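Local coordinates for protein Cog5 (Kluyveromyces lactis, PDB 4U6U) that forms, as the Cog5 subunit, a complex with Cog7 within the conserved oligomeric Golgi tethering complex, which probably helps capture vesicles for fusion at Golgi membranes, at residues S226-Y240 with E277-D289. The protein carries 7 engineered substitutions. Sequence-based numbering, arbitrary orientation.
Sequences SKVTNSFKRDFEMSY and ELQYILKAVSILD
I287 fits between Y240, F236 and E237, packing the last modelled residues of the chain against helix 220-241. Its CB lies near CD2 and CE2 of the Y240 ring. From there CG1 is set between the backbone N and the carbonyl carbon (chi1 51°), which lays it over one face of that ring, 3.6 Å from the Y240 ring centroid, in a CH-pi contact. The other branch, CG2, turns to the carboxylate end of E237, 3.5 Å from E237 OE1, while the terminal CD1 reaches the edge of the F236 ring and the CG of E237. A beta-branched aliphatic chain suits this place because its two arms can meet different neighbours. Cutting Y240 back to an alanine would probably strip I287 of the flat surface under CG1 and open a gap beside it.

Further back, helices 226-240 and 277-284 run nearly parallel, 16° apart with axes 9.0 Å from each other. A284 is small enough to let the backbones close in, its CA 4.1 Å from the CA of K233, and its methyl group meets F232 CD2. V285 then divides its branches, CG1 to F236 and CG2 to the edge of F232, and also touches I257 of helix 254-265. At the far end S226 N lies over one face of the Y280 ring, the small serine letting that ring approach the backbone. K233 NZ forms a salt bridge with E237 OE1, one turn along the same helix, 3.0 Å. The hydrogen bond from T229 OG1 to Y280 O is weak and most touching atoms are carbon, so this join within the Cog5 C-terminal region rests chiefly on apolar fit.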
ATOM      1  N   SER B 226     -19.743  -6.934  17.885  1.00127.22           N
ATOM      2  CA  SER B 226     -20.278  -5.680  18.389  1.00128.75           C
ATOM      3  C   SER B 226     -21.186  -5.026  17.364  1.00132.05           C
ATOM      4  O   SER B 226     -22.289  -4.604  17.693  1.00140.58           O
ATOM      5  CB  SER B 226     -19.168  -4.718  18.777  1.00129.97           C
ATOM      6  OG  SER B 226     -19.729  -3.494  19.216  1.00134.39           O
ATOM      7  N   LYS B 227     -20.717  -4.924  16.128  1.00125.54           N
ATOM      8  CA  LYS B 227     -21.516  -4.301  15.082  1.00120.44           C
ATOM      9  C   LYS B 227     -22.737  -5.139  14.657  1.00114.32           C
ATOM     10  O   LYS B 227     -23.818  -4.562  14.485  1.00117.39           O
ATOM     11  CB  LYS B 227     -20.654  -3.958  13.870  1.00118.89           C
ATOM     12  CG  LYS B 227     -19.760  -2.756  14.114  1.00117.45           C
ATOM     13  CD  LYS B 227     -20.506  -1.456  13.953  1.00123.92           C
ATOM     14  CE  LYS B 227     -19.734  -0.310  14.595  1.00135.98           C
ATOM     15  NZ  LYS B 227     -20.169   1.030  14.087  1.00143.20           N
ATOM     16  N   VAL B 228     -22.608  -6.463  14.476  1.00 99.93           N
ATOM     17  CA  VAL B 228     -23.795  -7.218  14.039  1.00110.78           C
ATOM     18  C   VAL B 228     -24.788  -7.270  15.187  1.00111.05           C
ATOM     19  O   VAL B 228     -25.999  -7.266  14.969  1.00113.04           O
ATOM     20  CB  VAL B 228     -23.530  -8.695  13.576  1.00102.08           C
ATOM     21  CG1 VAL B 228     -22.140  -8.843  12.990  1.00 91.36           C
ATOM     22  CG2 VAL B 228     -23.753  -9.701  14.712  1.00100.85           C
ATOM     23  N   THR B 229     -24.264  -7.275  16.409  1.00110.59           N
ATOM     24  CA  THR B 229     -25.102  -7.308  17.591  1.00110.85           C
ATOM     25  C   THR B 229     -25.993  -6.075  17.644  1.00114.39           C
ATOM     26  O   THR B 229     -27.138  -6.167  18.054  1.00113.18           O
ATOM     27  CB  THR B 229     -24.266  -7.430  18.876  1.00112.31           C
ATOM     28  OG1 THR B 229     -24.360  -8.776  19.345  1.00110.97           O
ATOM     29  CG2 THR B 229     -24.752  -6.476  19.971  1.00115.35           C
ATOM     30  N   ASN B 230     -25.482  -4.932  17.207  1.00110.76           N
ATOM     31  CA  ASN B 230     -26.297  -3.736  17.228  1.00116.52           C
ATOM     32  C   ASN B 230     -27.416  -3.818  16.209  1.00112.48           C
ATOM     33  O   ASN B 230     -28.585  -3.811  16.580  1.00114.16           O
ATOM     34  CB  ASN B 230     -25.441  -2.502  16.965  1.00126.32           C
ATOM     35  CG  ASN B 230     -24.416  -2.285  18.044  1.00138.53           C
ATOM     36  OD1 ASN B 230     -24.423  -2.981  19.063  1.00136.52           O
ATOM     37  ND2 ASN B 230     -23.505  -1.338  17.823  1.00146.57           N
ATOM     38  N   SER B 231     -27.076  -3.987  14.936  1.00111.99           N
ATOM     39  CA  SER B 231     -28.100  -3.899  13.893  1.00117.67           C
ATOM     40  C   SER B 231     -29.021  -5.117  13.918  1.00122.45           C
ATOM     41  O   SER B 231     -29.923  -5.251  13.089  1.00123.56           O
ATOM     42  CB  SER B 231     -27.474  -3.711  12.507  1.00114.34           C
ATOM     43  OG  SER B 231     -26.868  -4.896  12.049  1.00116.76           O
ATOM     44  N   PHE B 232     -28.781  -6.011  14.868  1.00124.94           N
ATOM     45  CA  PHE B 232     -29.682  -7.124  15.077  1.00119.26           C
ATOM     46  C   PHE B 232     -30.477  -6.873  16.342  1.00116.84           C
ATOM     47  O   PHE B 232     -31.658  -7.184  16.412  1.00116.77           O
ATOM     48  CB  PHE B 232     -28.946  -8.441  15.214  1.00108.59           C
ATOM     49  CG  PHE B 232     -29.834  -9.555  15.646  1.00110.68           C
ATOM     50  CD1 PHE B 232     -30.742 -10.108  14.756  1.00110.86           C
ATOM     51  CD2 PHE B 232     -29.815 -10.012  16.948  1.00115.76           C
ATOM     52  CE1 PHE B 232     -31.583 -11.135  15.144  1.00109.66           C
ATOM     53  CE2 PHE B 232     -30.661 -11.036  17.349  1.00120.55           C
ATOM     54  CZ  PHE B 232     -31.546 -11.598  16.448  1.00114.14           C
ATOM     55  N   LYS B 233     -29.808  -6.323  17.350  1.00110.49           N
ATOM     56  CA  LYS B 233     -30.477  -5.855  18.555  1.00102.89           C
ATOM     57  C   LYS B 233     -31.560  -4.846  18.211  1.00 97.32           C
ATOM     58  O   LYS B 233     -32.705  -4.958  18.662  1.00 93.55           O
ATOM     59  CB  LYS B 233     -29.472  -5.208  19.507  1.00101.92           C
ATOM     60  CG  LYS B 233     -30.059  -4.637  20.779  1.00103.60           C
ATOM     61  CD  LYS B 233     -29.042  -3.759  21.489  1.00104.29           C
ATOM     62  CE  LYS B 233     -29.667  -2.945  22.604  1.00 96.63           C
ATOM     63  NZ  LYS B 233     -30.012  -3.835  23.746  1.00100.92           N
ATOM     64  N   ARG B 234     -31.198  -3.880  17.378  1.00 93.14           N
ATOM     65  CA  ARG B 234     -32.110  -2.807  17.026  1.00 88.67           C
ATOM     66  C   ARG B 234     -33.358  -3.397  16.386  1.00 92.49           C
ATOM     67  O   ARG B 234     -34.481  -3.016  16.740  1.00 88.89           O
ATOM     68  CB  ARG B 234     -31.406  -1.796  16.113  1.00 95.06           C
ATOM     69  CG  ARG B 234     -32.290  -0.786  15.413  1.00111.20           C
ATOM     70  CD  ARG B 234     -31.467   0.126  14.489  1.00132.39           C
ATOM     71  NE  ARG B 234     -30.544  -0.608  13.612  1.00151.94           N
ATOM     72  CZ  ARG B 234     -30.818  -1.008  12.369  1.00157.89           C
ATOM     73  NH1 ARG B 234     -32.007  -0.765  11.831  1.00159.11           N
ATOM     74  NH2 ARG B 234     -29.904  -1.665  11.661  1.00157.04           N
ATOM     75  N   ASP B 235     -33.155  -4.368  15.500  1.00 92.81           N
ATOM     76  CA  ASP B 235     -34.247  -4.998  14.768  1.00 95.67           C
ATOM     77  C   ASP B 235     -35.129  -5.838  15.680  1.00 92.32           C
ATOM     78  O   ASP B 235     -36.362  -5.828  15.585  1.00 92.47           O
ATOM     79  CB  ASP B 235     -33.697  -5.876  13.642  1.00 99.00           C
ATOM     80  CG  ASP B 235     -33.182  -5.070  12.484  1.00103.93           C
ATOM     81  OD1 ASP B 235     -33.232  -3.827  12.570  1.00110.02           O
ATOM     82  OD2 ASP B 235     -32.738  -5.672  11.486  1.00106.67           O
ATOM     83  N   PHE B 236     -34.475  -6.620  16.519  1.00 86.91           N
ATOM     84  CA  PHE B 236     -35.171  -7.486  17.441  1.00 93.03           C
ATOM     85  C   PHE B 236     -36.077  -6.661  18.333  1.00 94.21           C
ATOM     86  O   PHE B 236     -37.283  -6.897  18.405  1.00 90.38           O
ATOM     87  CB  PHE B 236     -34.151  -8.285  18.249  1.00 99.42           C
ATOM     88  CG  PHE B 236     -34.718  -9.476  18.950  1.00102.98           C
ATOM     89  CD1 PHE B 236     -34.922 -10.664  18.277  1.00107.20           C
ATOM     90  CD2 PHE B 236     -34.980  -9.430  20.305  1.00101.75           C
ATOM     91  CE1 PHE B 236     -35.432 -11.772  18.943  1.00108.71           C
ATOM     92  CE2 PHE B 236     -35.480 -10.526  20.973  1.00100.28           C
ATOM     93  CZ  PHE B 236     -35.707 -11.700  20.293  1.00101.08           C
ATOM     94  N   GLU B 237     -35.496  -5.652  18.967  1.00 93.62           N
ATOM     95  CA  GLU B 237     -36.221  -4.885  19.964  1.00 88.98           C
ATOM     96  C   GLU B 237     -37.301  -4.061  19.307  1.00 84.00           C
ATOM     97  O   GLU B 237     -38.378  -3.908  19.869  1.00 89.02           O
ATOM     98  CB  GLU B 237     -35.265  -3.988  20.762  1.00 89.36           C
ATOM     99  CG  GLU B 237     -34.331  -4.795  21.628  1.00 98.99           C
ATOM    100  CD  GLU B 237     -33.538  -3.968  22.606  1.00106.01           C
ATOM    101  OE1 GLU B 237     -32.950  -4.571  23.542  1.00103.54           O
ATOM    102  OE2 GLU B 237     -33.512  -2.726  22.438  1.00104.70           O
ATOM    103  N   MET B 238     -37.031  -3.552  18.110  1.00 80.89           N
ATOM    104  CA  MET B 238     -38.045  -2.782  17.397  1.00 85.53           C
ATOM    105  C   MET B 238     -39.268  -3.636  17.164  1.00 84.92           C
ATOM    106  O   MET B 238     -40.402  -3.163  17.245  1.00 85.23           O
ATOM    107  CB  MET B 238     -37.520  -2.258  16.065  1.00 77.29           C
ATOM    108  CG  MET B 238     -38.262  -1.044  15.566  1.00 72.62           C
ATOM    109  SD  MET B 238     -37.913  -0.779  13.849  1.00117.30           S
ATOM    110  CE  MET B 238     -38.964   0.626  13.468  1.00135.90           C
ATOM    111  N   SER B 239     -39.007  -4.910  16.915  1.00 83.83           N
ATOM    112  CA  SER B 239     -40.032  -5.869  16.569  1.00 75.87           C
ATOM    113  C   SER B 239     -40.793  -6.310  17.804  1.00 81.14           C
ATOM    114  O   SER B 239     -42.016  -6.480  17.750  1.00 92.45           O
ATOM    115  CB  SER B 239     -39.396  -7.063  15.875  1.00 86.72           C
ATOM    116  OG  SER B 239     -40.370  -7.872  15.269  1.00 95.78           O
ATOM    117  N   TYR B 240     -40.054  -6.499  18.901  1.00 85.68           N
ATOM    118  CA  TYR B 240     -40.599  -6.881  20.213  1.00 87.66           C
ATOM    119  C   TYR B 240     -41.471  -5.776  20.832  1.00 92.78           C
ATOM    120  O   TYR B 240     -42.545  -6.051  21.379  1.00105.99           O
ATOM    121  CB  TYR B 240     -39.447  -7.252  21.163  1.00 88.00           C
ATOM    122  CG  TYR B 240     -39.860  -7.891  22.478  1.00 94.91           C
ATOM    123  CD1 TYR B 240     -40.045  -9.277  22.581  1.00 95.75           C
ATOM    124  CD2 TYR B 240     -40.028  -7.122  23.624  1.00 94.96           C
ATOM    125  CE1 TYR B 240     -40.427  -9.876  23.784  1.00 90.26           C
ATOM    126  CE2 TYR B 240     -40.399  -7.707  24.836  1.00101.90           C
ATOM    127  CZ  TYR B 240     -40.602  -9.083  24.913  1.00102.11           C
ATOM    128  OH  TYR B 240     -40.970  -9.652  26.123  1.00103.27           O
ATOM    129  N   GLU B 277     -17.672 -13.494  23.395  1.00145.94           N
ATOM    130  CA  GLU B 277     -18.126 -13.436  22.018  1.00141.54           C
ATOM    131  C   GLU B 277     -19.569 -13.938  22.038  1.00157.39           C
ATOM    132  O   GLU B 277     -20.399 -13.536  21.221  1.00163.38           O
ATOM    133  CB  GLU B 277     -17.220 -14.257  21.105  1.00136.03           C
ATOM    134  CG  GLU B 277     -15.756 -13.834  21.213  1.00153.11           C
ATOM    135  CD  GLU B 277     -14.829 -14.639  20.315  1.00166.50           C
ATOM    136  OE1 GLU B 277     -15.277 -15.024  19.212  1.00173.51           O
ATOM    137  OE2 GLU B 277     -13.656 -14.879  20.709  1.00162.84           O
ATOM    138  N   LEU B 278     -19.851 -14.830  22.984  1.00161.95           N
ATOM    139  CA  LEU B 278     -21.218 -15.238  23.295  1.00162.01           C
ATOM    140  C   LEU B 278     -22.006 -14.085  23.904  1.00164.93           C
ATOM    141  O   LEU B 278     -23.195 -13.937  23.659  1.00166.65           O
ATOM    142  CB  LEU B 278     -21.232 -16.424  24.265  1.00161.40           C
ATOM    143  CG  LEU B 278     -22.451 -16.521  25.189  1.00158.02           C
ATOM    144  CD1 LEU B 278     -23.662 -17.104  24.472  1.00154.82           C
ATOM    145  CD2 LEU B 278     -22.138 -17.305  26.442  1.00161.04           C
ATOM    146  N   GLN B 279     -21.341 -13.273  24.718  1.00171.01           N
ATOM    147  CA  GLN B 279     -22.050 -12.269  25.506  1.00168.66           C
ATOM    148  C   GLN B 279     -22.719 -11.188  24.652  1.00159.08           C
ATOM    149  O   GLN B 279     -23.737 -10.627  25.056  1.00155.23           O
ATOM    150  CB  GLN B 279     -21.113 -11.658  26.545  1.00168.51           C
ATOM    151  CG  GLN B 279     -21.300 -12.316  27.904  1.00173.64           C
ATOM    152  CD  GLN B 279     -20.001 -12.551  28.634  1.00190.91           C
ATOM    153  OE1 GLN B 279     -18.984 -11.929  28.330  1.00197.88           O
ATOM    154  NE2 GLN B 279     -20.024 -13.457  29.608  1.00197.70           N
ATOM    155  N   TYR B 280     -22.145 -10.889  23.490  1.00152.91           N
ATOM    156  CA  TYR B 280     -22.761  -9.945  22.562  1.00137.86           C
ATOM    157  C   TYR B 280     -24.144 -10.429  22.111  1.00133.02           C
ATOM    158  O   TYR B 280     -25.117  -9.674  22.182  1.00136.31           O
ATOM    159  CB  TYR B 280     -21.880  -9.717  21.337  1.00134.84           C
ATOM    160  CG  TYR B 280     -20.691  -8.812  21.554  1.00140.29           C
ATOM    161  CD1 TYR B 280     -20.850  -7.435  21.647  1.00143.50           C
ATOM    162  CD2 TYR B 280     -19.404  -9.325  21.610  1.00139.22           C
ATOM    163  CE1 TYR B 280     -19.760  -6.596  21.823  1.00141.35           C
ATOM    164  CE2 TYR B 280     -18.312  -8.494  21.784  1.00141.44           C
ATOM    165  CZ  TYR B 280     -18.497  -7.133  21.889  1.00143.32           C
ATOM    166  OH  TYR B 280     -17.410  -6.310  22.062  1.00149.28           O
ATOM    167  N   ILE B 281     -24.226 -11.679  21.646  1.00128.32           N
ATOM    168  CA  ILE B 281     -25.477 -12.237  21.109  1.00126.16           C
ATOM    169  C   ILE B 281     -26.559 -12.331  22.203  1.00127.78           C
ATOM    170  O   ILE B 281     -27.759 -12.322  21.918  1.00120.69           O
ATOM    171  CB  ILE B 281     -25.260 -13.635  20.444  1.00123.34           C
ATOM    172  CG1 ILE B 281     -26.480 -14.057  19.631  1.00131.31           C
ATOM    173  CG2 ILE B 281     -24.935 -14.701  21.444  1.00133.74           C
ATOM    174  CD1 ILE B 281     -26.781 -13.127  18.474  1.00141.03           C
ATOM    175  N   LEU B 282     -26.133 -12.444  23.454  1.00133.06           N
ATOM    176  CA  LEU B 282     -27.075 -12.450  24.564  1.00141.18           C
ATOM    177  C   LEU B 282     -27.717 -11.070  24.792  1.00145.98           C
ATOM    178  O   LEU B 282     -28.929 -10.968  25.012  1.00156.90           O
ATOM    179  CB  LEU B 282     -26.382 -12.928  25.843  1.00140.20           C
ATOM    180  CG  LEU B 282     -26.160 -14.439  25.981  1.00135.69           C
ATOM    181  CD1 LEU B 282     -25.592 -14.747  27.342  1.00140.40           C
ATOM    182  CD2 LEU B 282     -27.451 -15.221  25.766  1.00130.40           C
ATOM    183  N   LYS B 283     -26.910 -10.014  24.721  1.00137.52           N
ATOM    184  CA  LYS B 283     -27.394  -8.656  24.969  1.00128.46           C
ATOM    185  C   LYS B 283     -28.384  -8.195  23.909  1.00135.42           C
ATOM    186  O   LYS B 283     -29.326  -7.461  24.213  1.00134.47           O
ATOM    187  CB  LYS B 283     -26.221  -7.692  25.028  1.00114.95           C
ATOM    188  CG  LYS B 283     -25.314  -7.970  26.205  1.00139.39           C
ATOM    189  CD  LYS B 283     -24.006  -7.204  26.090  1.00144.81           C
ATOM    190  CE  LYS B 283     -22.961  -7.723  27.057  1.00138.08           C
ATOM    191  NZ  LYS B 283     -21.622  -7.213  26.648  1.00143.39           N
ATOM    192  N   ALA B 284     -28.178  -8.646  22.673  1.00135.61           N
ATOM    193  CA  ALA B 284     -29.053  -8.280  21.568  1.00125.07           C
ATOM    194  C   ALA B 284     -30.457  -8.762  21.857  1.00131.90           C
ATOM    195  O   ALA B 284     -31.446  -8.105  21.543  1.00141.79           O
ATOM    196  CB  ALA B 284     -28.547  -8.881  20.277  1.00119.28           C
ATOM    197  N   VAL B 285     -30.520  -9.921  22.489  1.00132.78           N
ATOM    198  CA  VAL B 285     -31.760 -10.620  22.734  1.00123.94           C
ATOM    199  C   VAL B 285     -32.037 -10.546  24.228  1.00130.57           C
ATOM    200  O   VAL B 285     -31.830 -11.526  24.936  1.00143.23           O
ATOM    201  CB  VAL B 285     -31.650 -12.080  22.240  1.00126.23           C
ATOM    202  CG1 VAL B 285     -32.957 -12.800  22.321  1.00128.12           C
ATOM    203  CG2 VAL B 285     -31.163 -12.091  20.806  1.00132.19           C
ATOM    204  N   SER B 286     -32.431  -9.376  24.733  1.00127.83           N
ATOM    205  CA  SER B 286     -32.470  -9.189  26.190  1.00129.10           C
ATOM    206  C   SER B 286     -33.755  -8.529  26.698  1.00129.30           C
ATOM    207  O   SER B 286     -33.915  -8.338  27.903  1.00135.95           O
ATOM    208  CB  SER B 286     -31.253  -8.387  26.675  1.00123.07           C
ATOM    209  OG  SER B 286     -31.380  -7.010  26.372  1.00126.11           O
ATOM    210  N   ILE B 287     -34.664  -8.187  25.791  1.00123.16           N
ATOM    211  CA  ILE B 287     -35.972  -7.637  26.170  1.00126.88           C
ATOM    212  C   ILE B 287     -36.912  -8.733  26.656  1.00132.38           C
ATOM    213  O   ILE B 287     -38.026  -8.446  27.103  1.00143.39           O
ATOM    214  CB  ILE B 287     -36.692  -6.882  25.027  1.00123.50           C
ATOM    215  CG1 ILE B 287     -36.734  -7.737  23.763  1.00137.37           C
ATOM    216  CG2 ILE B 287     -36.062  -5.517  24.782  1.00115.06           C
ATOM    217  CD1 ILE B 287     -35.473  -7.687  22.960  1.00147.71           C
ATOM    218  N   LEU B 288     -36.444  -9.979  26.601  1.00128.51           N
ATOM    219  CA  LEU B 288     -37.230 -11.157  26.987  1.00138.42           C
ATOM    220  C   LEU B 288     -37.642 -11.006  28.454  1.00148.46           C
ATOM    221  O   LEU B 288     -38.522 -11.713  28.955  1.00148.99           O
ATOM    222  CB  LEU B 288     -36.450 -12.453  26.743  1.00132.75           C
ATOM    223  CG  LEU B 288     -36.037 -12.794  25.291  1.00114.45           C
ATOM    224  CD1 LEU B 288     -37.164 -12.703  24.253  1.00 98.35           C
ATOM    225  CD2 LEU B 288     -34.918 -11.916  24.871  1.00 91.56           C
ATOM    226  N   ASP B 289     -36.957 -10.089  29.129  1.00156.23           N
ATOM    227  CA  ASP B 289     -37.300  -9.653  30.468  1.00161.95           C
ATOM    228  C   ASP B 289     -38.299  -8.479  30.415  1.00147.29           C
ATOM    229  O   ASP B 289     -39.459  -8.621  29.996  1.00130.09           O
ATOM    230  CB  ASP B 289     -36.036  -9.236  31.217  1.00177.00           C
ATOM    231  CG  ASP B 289     -36.179  -9.364  32.715  1.00194.21           C
ATOM    232  OD1 ASP B 289     -36.973 -10.215  33.169  1.00201.15           O
ATOM    233  OD2 ASP B 289     -35.489  -8.613  33.438  1.00197.36           O
TER